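Local coordinates for hypothetical conserved protein (Geobacillus kaustophilus, PDB 2QYH), which is of unknown function but belongs to the haloacid dehalogenase-like hydrolases, a family membership consistent with phosphatase activity and magnesium binding, at residues 5-10 with 189-194; 80-85 with 141-146; 150-155 with 167-172. One frame throughout, in Å; residues are numbered along the deposited sequence.

Contact 1 (5-10 with 189-194); sequences IVFFDI and RMMIEK
I5 and F7 meet M191 and I192 in a buried, wholly apolar contact that lays helix 184-195 against a central strand of the mixed sheet in the HAD core. The axes of strand 5-8 and of the helix segment 189-194 are 11.2 Å apart at closest approach and run nearly antiparallel, at 161°. No hydrogen bond crosses the gap, and the four side chains bridge it in pairs.

The aromatic ring presents its edge to the helix. CG of the selenomethionine M191 lies in the plane of the F7 ring, 3.7 Å from CZ, while CG2 of I192 comes to the next corner of the same edge, 4.2 Å from F7 CE2. The helix thus touches the rim of the ring at two adjacent carbons. With chi1 at -74°, the ring of F7 is set anti to its own carbonyl carbon and reaches out toward the helix. I5, two residues earlier and therefore on the same side of the strand, supplies both of its branches: CD1 reaches to 4.2 Å from M191 CG, and CG2 to 4.2 Å from I192 CG2. M191 and I192 are thus each shared between I5 and F7.

D9, just beyond the strand end, fits the first aspartate of the HAD-type DxDx(T/V) pattern and forms a salt bridge with K184, at the start of the same helix. Parallel strands 38-42 and 202-206 flank strand 5-8, with F7 also touching A40 and I192 reaching V202, while M191 extends to L77 of strand 75-79 at the sheet's margin.

Contact 2 (80-85 with 141-146); sequences QPLRRE and KDIYQA
P81 and L82 meet I143 and Y144 through an isolated backbone link between two loops, made of one direct hydrogen bond and one water bridge. L82 N donates to I143 O at 2.7 Å, almost straight at 170°. The return path is filled by a water that donates to L82 O and accepts from I143 N.

Side chains close round this link. L82 brings its two methyl branches over the opposing backbone: CD1 lies 3.6 Å from Y144 O, and CD2 is 3.8 Å from Q145 CA, with I143 CG2 and A146 CB also near CD2. The ring of P81 lies alongside two neighbours, its CG being 3.7 Å from D142 CG and 3.8 Å from Y144 CE2. Although the CA-CB bond of Y144 leads away, chi1 of -62° sets its ring beside the backbone N, bringing CD2 and CE2 of the ring back to P81; Q80 O lies at the edge of the Y144 ring, near its plane, 3.7 Å from Y144 CD2.

R83 occupies the N-cap position of helix 84-96. At the entry to strand 145-148, Y144 and Q145 both face M104 of the neighbouring antiparallel strand 101-104: a classic beta bulge.

Contact 3 (150-155 with 167-172); sequences CRAEEE and FVRWHD
R169, D172 and E155 have the most surface buried here, and the guanidinium group of R169 organises the contact. Its side-on edge meets a single carboxylate oxygen: E155 OE1 lies in the guanidinium plane, 2.7 Å from R169 NE and equally close to NH2, in a salt bridge with carboxylate and guanidinium planes only 25° apart. The end-on edge grips the carbonyl of C150, whose oxygen accepts from R169 NH1 at 2.9 Å, in the carbonyl plane, and from NH2, which stands above that plane. NH1 also donates to H171 O, 3.0 Å away in its own strand segment. The R169 chain runs extended as far as CD and then bends at chi3 (-68°), and A152 N sits 3.3 Å over the centre of one guanidinium face.

D172 takes part through its backbone. Its carbonyl oxygen receives a CA-H...O contact from R151 CA, 3.5 Å away, and a water joins D172 O to A152 N.

Within the loop, E154 OE1 accepts from R151 N at 2.8 Å. Five hydrogen bonds near the guanidinium plane hold R169 in its rotation, four of them joining loop 150-155 to edge strand 165-171 and the fifth made within 167-172. The carboxylate beside it probably balances its charge at this surface site.

Overall arrangement
The three contacts step through two domains of one chain. Contact 1 belongs to the mixed HAD sheet, whereas contacts 2 and 3 both reach the antiparallel five-stranded sheet and follow one another along the chain, between 5-10 and 189-194. Contact 2 lies where the chain passes from the first sheet into the second, its centre 22 Å from that of contact 1 and 20 Å from that of contact 3. Contacts 1 and 3 lie 29 Å apart, centre to centre. Segment 5-10 carries D9, which fits the HAD-type motif and probably marks the active site, though D9 does not touch 189-194. In contact 2, the side chain of Q145 lies about 4 Å from a glycerol, probably from the crystallisation liquor.

Contact 1 (5-10 with 189-194)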
# COMPACT_ATOMS: atom_id res chain seq x y z
N ILE D 5 -16.14 -19.41 -1.87
CA ILE D 5 -15.40 -18.20 -1.58
C ILE D 5 -14.40 -18.51 -0.49
O ILE D 5 -14.66 -19.34 0.38
CB ILE D 5 -16.35 -17.06 -1.13
CG1 ILE D 5 -15.56 -15.76 -0.92
CG2 ILE D 5 -17.10 -17.46 0.14
CD1 ILE D 5 -16.44 -14.53 -0.75
N VAL D 6 -13.24 -17.86 -0.55
CA VAL D 6 -12.21 -18.07 0.46
C VAL D 6 -11.83 -16.71 1.03
O VAL D 6 -11.54 -15.78 0.28
CB VAL D 6 -10.94 -18.74 -0.15
CG1 VAL D 6 -9.92 -19.02 0.97
CG2 VAL D 6 -11.31 -20.03 -0.87
N PHE D 7 -11.83 -16.61 2.35
CA PHE D 7 -11.48 -15.38 3.05
C PHE D 7 -10.08 -15.52 3.66
O PHE D 7 -9.71 -16.59 4.13
CB PHE D 7 -12.50 -15.11 4.15
CG PHE D 7 -13.81 -14.62 3.64
CD1 PHE D 7 -14.03 -13.26 3.43
CD2 PHE D 7 -14.84 -15.52 3.34
CE1 PHE D 7 -15.25 -12.80 2.94
CE2 PHE D 7 -16.06 -15.07 2.85
CZ PHE D 7 -16.27 -13.71 2.65
N PHE D 8 -9.31 -14.43 3.64
CA PHE D 8 -7.95 -14.44 4.17
C PHE D 8 -7.69 -13.28 5.10
O PHE D 8 -8.07 -12.15 4.80
CB PHE D 8 -6.93 -14.33 3.04
CG PHE D 8 -6.95 -15.46 2.06
CD1 PHE D 8 -6.25 -16.63 2.32
CD2 PHE D 8 -7.66 -15.35 0.87
CE1 PHE D 8 -6.24 -17.68 1.39
CE2 PHE D 8 -7.66 -16.39 -0.06
CZ PHE D 8 -6.95 -17.56 0.20
N ASP D 9 -7.06 -13.54 6.24
CA ASP D 9 -6.70 -12.47 7.14
C ASP D 9 -5.37 -12.04 6.53
O ASP D 9 -4.80 -12.79 5.74
CB ASP D 9 -6.51 -12.99 8.56
CG ASP D 9 -6.13 -11.90 9.54
OD1 ASP D 9 -6.78 -10.83 9.52
OD2 ASP D 9 -5.17 -12.11 10.33
N ILE D 10 -4.86 -10.86 6.88
CA ILE D 10 -3.61 -10.39 6.28
C ILE D 10 -2.30 -10.88 6.92
O ILE D 10 -1.64 -11.78 6.38
CB ILE D 10 -3.62 -8.85 6.19
CG1 ILE D 10 -4.84 -8.39 5.39
CG2 ILE D 10 -2.37 -8.34 5.50
CD1 ILE D 10 -5.12 -6.91 5.49
N ARG D 189 -20.72 -13.07 7.18
CA ARG D 189 -22.05 -13.65 7.12
C ARG D 189 -22.95 -12.99 6.07
O ARG D 189 -23.66 -13.70 5.35
CB ARG D 189 -22.74 -13.62 8.48
CG ARG D 189 -24.06 -14.37 8.49
CD ARG D 189 -24.55 -14.59 9.90
NE ARG D 189 -25.74 -13.80 10.23
CZ ARG D 189 -25.83 -12.48 10.11
NH1 ARG D 189 -24.81 -11.78 9.64
NH2 ARG D 189 -26.94 -11.86 10.46
N MSE D 190 -22.95 -11.67 5.96
CA MSE D 190 -23.80 -11.05 4.93
C MSE D 190 -23.16 -11.02 3.57
O MSE D 190 -23.85 -10.92 2.57
CB MSE D 190 -24.23 -9.64 5.27
CG MSE D 190 -23.60 -9.06 6.48
SE MSE D 190 -25.01 -8.16 7.40
CE MSE D 190 -26.57 -8.80 6.43
N MSE D 191 -21.84 -11.06 3.54
CA MSE D 191 -21.18 -11.09 2.26
C MSE D 191 -21.77 -12.34 1.59
O MSE D 191 -22.30 -12.27 0.47
CB MSE D 191 -19.68 -11.25 2.43
CG MSE D 191 -18.99 -11.74 1.18
SE MSE D 191 -17.97 -10.40 0.28
CE MSE D 191 -19.33 -9.66 -0.85
N ILE D 192 -21.70 -13.48 2.29
CA ILE D 192 -22.20 -14.74 1.74
C ILE D 192 -23.71 -14.82 1.64
O ILE D 192 -24.25 -15.56 0.81
CB ILE D 192 -21.66 -15.96 2.53
CG1 ILE D 192 -22.28 -16.01 3.93
CG2 ILE D 192 -20.14 -15.89 2.62
CD1 ILE D 192 -21.86 -17.21 4.75
N GLU D 193 -24.41 -14.05 2.46
CA GLU D 193 -25.87 -14.04 2.41
C GLU D 193 -26.26 -13.31 1.13
O GLU D 193 -27.07 -13.81 0.35
CB GLU D 193 -26.44 -13.32 3.62
CG GLU D 193 -27.04 -14.25 4.65
CD GLU D 193 -27.45 -13.52 5.92
OE1 GLU D 193 -28.04 -12.41 5.81
OE2 GLU D 193 -27.21 -14.06 7.02
N LYS D 194 -25.66 -12.14 0.91
CA LYS D 194 -25.95 -11.34 -0.27
C LYS D 194 -25.49 -12.04 -1.54
O LYS D 194 -26.16 -11.96 -2.57
CB LYS D 194 -25.26 -9.97 -0.18
CG LYS D 194 -25.61 -9.10 1.03
CD LYS D 194 -27.07 -8.72 1.06
CE LYS D 194 -27.31 -7.52 1.99
NZ LYS D 194 -26.80 -7.72 3.37

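Contact 2 (80-85 with 141-146)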
# COMPACT_ATOMS: atom_id res chain seq x y z
N GLN D 80 -22.21 -0.28 7.53
CA GLN D 80 -22.85 0.12 8.77
C GLN D 80 -22.02 1.20 9.47
O GLN D 80 -21.07 0.90 10.20
CB GLN D 80 -22.98 -1.10 9.67
CG GLN D 80 -23.78 -0.89 10.94
CD GLN D 80 -23.51 -1.96 11.98
OE1 GLN D 80 -23.43 -3.16 11.66
NE2 GLN D 80 -23.38 -1.55 13.24
N PRO D 81 -22.35 2.48 9.24
CA PRO D 81 -21.62 3.57 9.88
C PRO D 81 -21.90 3.56 11.38
O PRO D 81 -22.89 2.97 11.82
CB PRO D 81 -22.21 4.82 9.24
CG PRO D 81 -22.73 4.34 7.93
CD PRO D 81 -23.32 2.99 8.26
N LEU D 82 -21.03 4.20 12.14
CA LEU D 82 -21.22 4.33 13.58
C LEU D 82 -22.33 5.37 13.74
O LEU D 82 -22.43 6.28 12.92
CB LEU D 82 -19.93 4.84 14.22
CG LEU D 82 -19.06 3.89 15.06
CD1 LEU D 82 -19.14 2.46 14.54
CD2 LEU D 82 -17.63 4.42 15.03
N ARG D 83 -23.17 5.22 14.76
CA ARG D 83 -24.25 6.19 15.00
C ARG D 83 -23.65 7.56 15.31
O ARG D 83 -23.03 7.74 16.36
CB ARG D 83 -25.12 5.73 16.17
CG ARG D 83 -25.93 4.48 15.88
CD ARG D 83 -26.63 3.97 17.12
NE ARG D 83 -27.43 5.01 17.77
CZ ARG D 83 -28.07 4.85 18.92
NH1 ARG D 83 -28.01 3.68 19.56
NH2 ARG D 83 -28.77 5.85 19.44
N ARG D 84 -23.84 8.51 14.39
CA ARG D 84 -23.29 9.85 14.56
C ARG D 84 -23.61 10.45 15.93
O ARG D 84 -22.75 11.05 16.58
CB ARG D 84 -23.80 10.78 13.46
CG ARG D 84 -23.07 12.11 13.42
CD ARG D 84 -23.54 12.97 12.27
NE ARG D 84 -24.99 13.14 12.31
CZ ARG D 84 -25.67 13.99 11.55
NH1 ARG D 84 -25.02 14.76 10.68
NH2 ARG D 84 -26.99 14.07 11.65
N GLU D 85 -24.85 10.27 16.36
CA GLU D 85 -25.30 10.76 17.66
C GLU D 85 -24.34 10.32 18.76
O GLU D 85 -23.81 11.13 19.51
CB GLU D 85 -26.70 10.20 17.94
CG GLU D 85 -27.27 10.55 19.31
CD GLU D 85 -28.28 9.52 19.77
OE1 GLU D 85 -29.17 9.15 18.98
OE2 GLU D 85 -28.18 9.08 20.94
N LYS D 141 -19.34 13.18 7.62
CA LYS D 141 -18.87 11.99 6.91
C LYS D 141 -19.30 10.74 7.66
O LYS D 141 -19.47 10.77 8.88
CB LYS D 141 -17.34 12.00 6.82
CG LYS D 141 -16.76 12.94 5.78
CD LYS D 141 -17.21 12.55 4.39
CE LYS D 141 -16.48 13.35 3.32
NZ LYS D 141 -15.00 13.12 3.38
N ASP D 142 -19.48 9.65 6.93
CA ASP D 142 -19.84 8.38 7.57
C ASP D 142 -18.56 7.81 8.17
O ASP D 142 -17.53 7.72 7.49
CB ASP D 142 -20.40 7.38 6.56
CG ASP D 142 -21.88 7.57 6.29
OD1 ASP D 142 -22.57 8.18 7.14
OD2 ASP D 142 -22.36 7.10 5.24
N ILE D 143 -18.61 7.44 9.44
CA ILE D 143 -17.46 6.87 10.11
C ILE D 143 -17.80 5.41 10.36
O ILE D 143 -18.90 5.10 10.82
CB ILE D 143 -17.21 7.59 11.45
CG1 ILE D 143 -16.95 9.07 11.18
CG2 ILE D 143 -16.05 6.96 12.18
CD1 ILE D 143 -15.86 9.33 10.17
N TYR D 144 -16.88 4.51 10.05
CA TYR D 144 -17.15 3.09 10.24
C TYR D 144 -16.46 2.52 11.46
O TYR D 144 -16.81 1.43 11.93
CB TYR D 144 -16.73 2.31 8.99
CG TYR D 144 -17.50 2.71 7.76
CD1 TYR D 144 -16.92 3.54 6.80
CD2 TYR D 144 -18.82 2.31 7.58
CE1 TYR D 144 -17.65 3.96 5.69
CE2 TYR D 144 -19.56 2.72 6.48
CZ TYR D 144 -18.97 3.55 5.53
OH TYR D 144 -19.70 3.96 4.45
N GLN D 145 -15.51 3.26 11.99
CA GLN D 145 -14.77 2.81 13.15
C GLN D 145 -13.98 4.00 13.66
O GLN D 145 -13.67 4.92 12.90
CB GLN D 145 -13.83 1.67 12.73
CG GLN D 145 -13.12 0.97 13.86
CD GLN D 145 -12.43 -0.30 13.39
OE1 GLN D 145 -13.09 -1.22 12.89
NE2 GLN D 145 -11.11 -0.36 13.55
N ALA D 146 -13.67 4.00 14.94
CA ALA D 146 -12.92 5.10 15.52
C ALA D 146 -11.88 4.57 16.47
O ALA D 146 -11.86 3.38 16.79
CB ALA D 146 -13.87 6.07 16.24
O HOH W 1 -21.06 7.86 11.12

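Contact 3 (150-155 with 167-172)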
# COMPACT_ATOMS: atom_id res chain seq x y z
N CYS D 150 -6.60 6.31 25.27
CA CYS D 150 -6.57 6.32 26.71
C CYS D 150 -6.02 4.96 27.13
O CYS D 150 -6.01 4.02 26.33
CB CYS D 150 -7.98 6.51 27.29
SG CYS D 150 -8.99 5.01 27.28
N ARG D 151 -5.58 4.87 28.38
CA ARG D 151 -5.03 3.62 28.91
C ARG D 151 -6.14 2.72 29.45
O ARG D 151 -7.26 3.17 29.69
CB ARG D 151 -4.00 3.93 30.00
CG ARG D 151 -2.78 4.68 29.48
CD ARG D 151 -1.89 5.17 30.61
NE ARG D 151 -0.72 5.90 30.10
CZ ARG D 151 0.31 5.32 29.48
NH1 ARG D 151 0.33 4.00 29.30
NH2 ARG D 151 1.32 6.07 29.04
N ALA D 152 -5.82 1.45 29.63
CA ALA D 152 -6.79 0.47 30.12
C ALA D 152 -7.40 0.86 31.47
O ALA D 152 -8.53 0.49 31.78
CB ALA D 152 -6.14 -0.91 30.21
N GLU D 153 -6.65 1.62 32.26
CA GLU D 153 -7.12 2.06 33.57
C GLU D 153 -8.21 3.12 33.46
O GLU D 153 -8.96 3.34 34.41
CB GLU D 153 -5.96 2.64 34.39
CG GLU D 153 -4.78 1.70 34.58
CD GLU D 153 -4.04 1.40 33.29
OE1 GLU D 153 -3.53 2.36 32.67
OE2 GLU D 153 -3.97 0.22 32.90
N GLU D 154 -8.30 3.76 32.30
CA GLU D 154 -9.28 4.83 32.10
C GLU D 154 -10.52 4.47 31.27
O GLU D 154 -11.47 5.26 31.20
CB GLU D 154 -8.59 6.02 31.44
CG GLU D 154 -7.26 6.39 32.08
CD GLU D 154 -6.46 7.38 31.23
OE1 GLU D 154 -5.97 6.99 30.15
OE2 GLU D 154 -6.33 8.55 31.66
N GLU D 155 -10.53 3.29 30.65
CA GLU D 155 -11.64 2.88 29.79
C GLU D 155 -12.98 2.53 30.44
O GLU D 155 -14.03 2.79 29.85
CB GLU D 155 -11.20 1.71 28.90
CG GLU D 155 -10.78 0.47 29.67
CD GLU D 155 -10.20 -0.61 28.78
OE1 GLU D 155 -9.25 -0.31 28.03
OE2 GLU D 155 -10.70 -1.76 28.83
N PHE D 167 -15.41 -1.51 22.85
CA PHE D 167 -14.03 -1.06 22.93
C PHE D 167 -13.10 -2.27 23.01
O PHE D 167 -13.16 -3.04 23.97
CB PHE D 167 -13.85 -0.14 24.14
CG PHE D 167 -14.75 1.06 24.12
CD1 PHE D 167 -16.09 0.95 24.46
CD2 PHE D 167 -14.28 2.31 23.69
CE1 PHE D 167 -16.95 2.05 24.38
CE2 PHE D 167 -15.13 3.41 23.60
CZ PHE D 167 -16.46 3.29 23.94
N VAL D 168 -12.26 -2.44 21.99
CA VAL D 168 -11.32 -3.55 21.93
C VAL D 168 -9.90 -2.97 21.88
O VAL D 168 -9.51 -2.35 20.90
CB VAL D 168 -11.55 -4.41 20.67
CG1 VAL D 168 -10.62 -5.62 20.66
CG2 VAL D 168 -13.01 -4.85 20.61
N ARG D 169 -9.14 -3.20 22.95
CA ARG D 169 -7.79 -2.67 23.06
C ARG D 169 -6.77 -3.43 22.21
O ARG D 169 -6.81 -4.66 22.11
CB ARG D 169 -7.37 -2.66 24.54
CG ARG D 169 -6.05 -1.96 24.83
CD ARG D 169 -5.92 -1.62 26.31
NE ARG D 169 -6.87 -0.58 26.72
CZ ARG D 169 -6.72 0.72 26.46
NH1 ARG D 169 -5.66 1.15 25.80
NH2 ARG D 169 -7.65 1.58 26.85
N TRP D 170 -5.86 -2.68 21.60
CA TRP D 170 -4.81 -3.25 20.76
C TRP D 170 -3.46 -2.60 21.07
O TRP D 170 -2.43 -3.04 20.55
CB TRP D 170 -5.14 -3.05 19.28
CG TRP D 170 -5.31 -1.61 18.92
CD1 TRP D 170 -6.43 -0.85 19.09
CD2 TRP D 170 -4.30 -0.73 18.39
NE1 TRP D 170 -6.19 0.45 18.70
CE2 TRP D 170 -4.90 0.55 18.27
CE3 TRP D 170 -2.97 -0.90 18.00
CZ2 TRP D 170 -4.19 1.66 17.78
CZ3 TRP D 170 -2.27 0.20 17.52
CH2 TRP D 170 -2.89 1.46 17.41
N HIS D 171 -3.47 -1.55 21.88
CA HIS D 171 -2.23 -0.85 22.24
C HIS D 171 -2.36 -0.30 23.66
O HIS D 171 -3.46 -0.22 24.20
CB HIS D 171 -1.97 0.28 21.23
CG HIS D 171 -0.64 0.96 21.40
ND1 HIS D 171 -0.45 2.03 22.25
CD2 HIS D 171 0.57 0.72 20.83
CE1 HIS D 171 0.81 2.42 22.19
NE2 HIS D 171 1.45 1.64 21.33
N ASP D 172 -1.23 0.05 24.28
CA ASP D 172 -1.24 0.60 25.63
C ASP D 172 -2.04 1.88 25.74
O ASP D 172 -2.67 2.13 26.76
CB ASP D 172 0.18 0.89 26.11
CG ASP D 172 0.88 -0.35 26.63
OD1 ASP D 172 2.07 -0.27 26.96
OD2 ASP D 172 0.21 -1.40 26.70
O HOH W 2 -3.26 0.06 28.82
O HOH W 3 -8.29 -3.11 27.86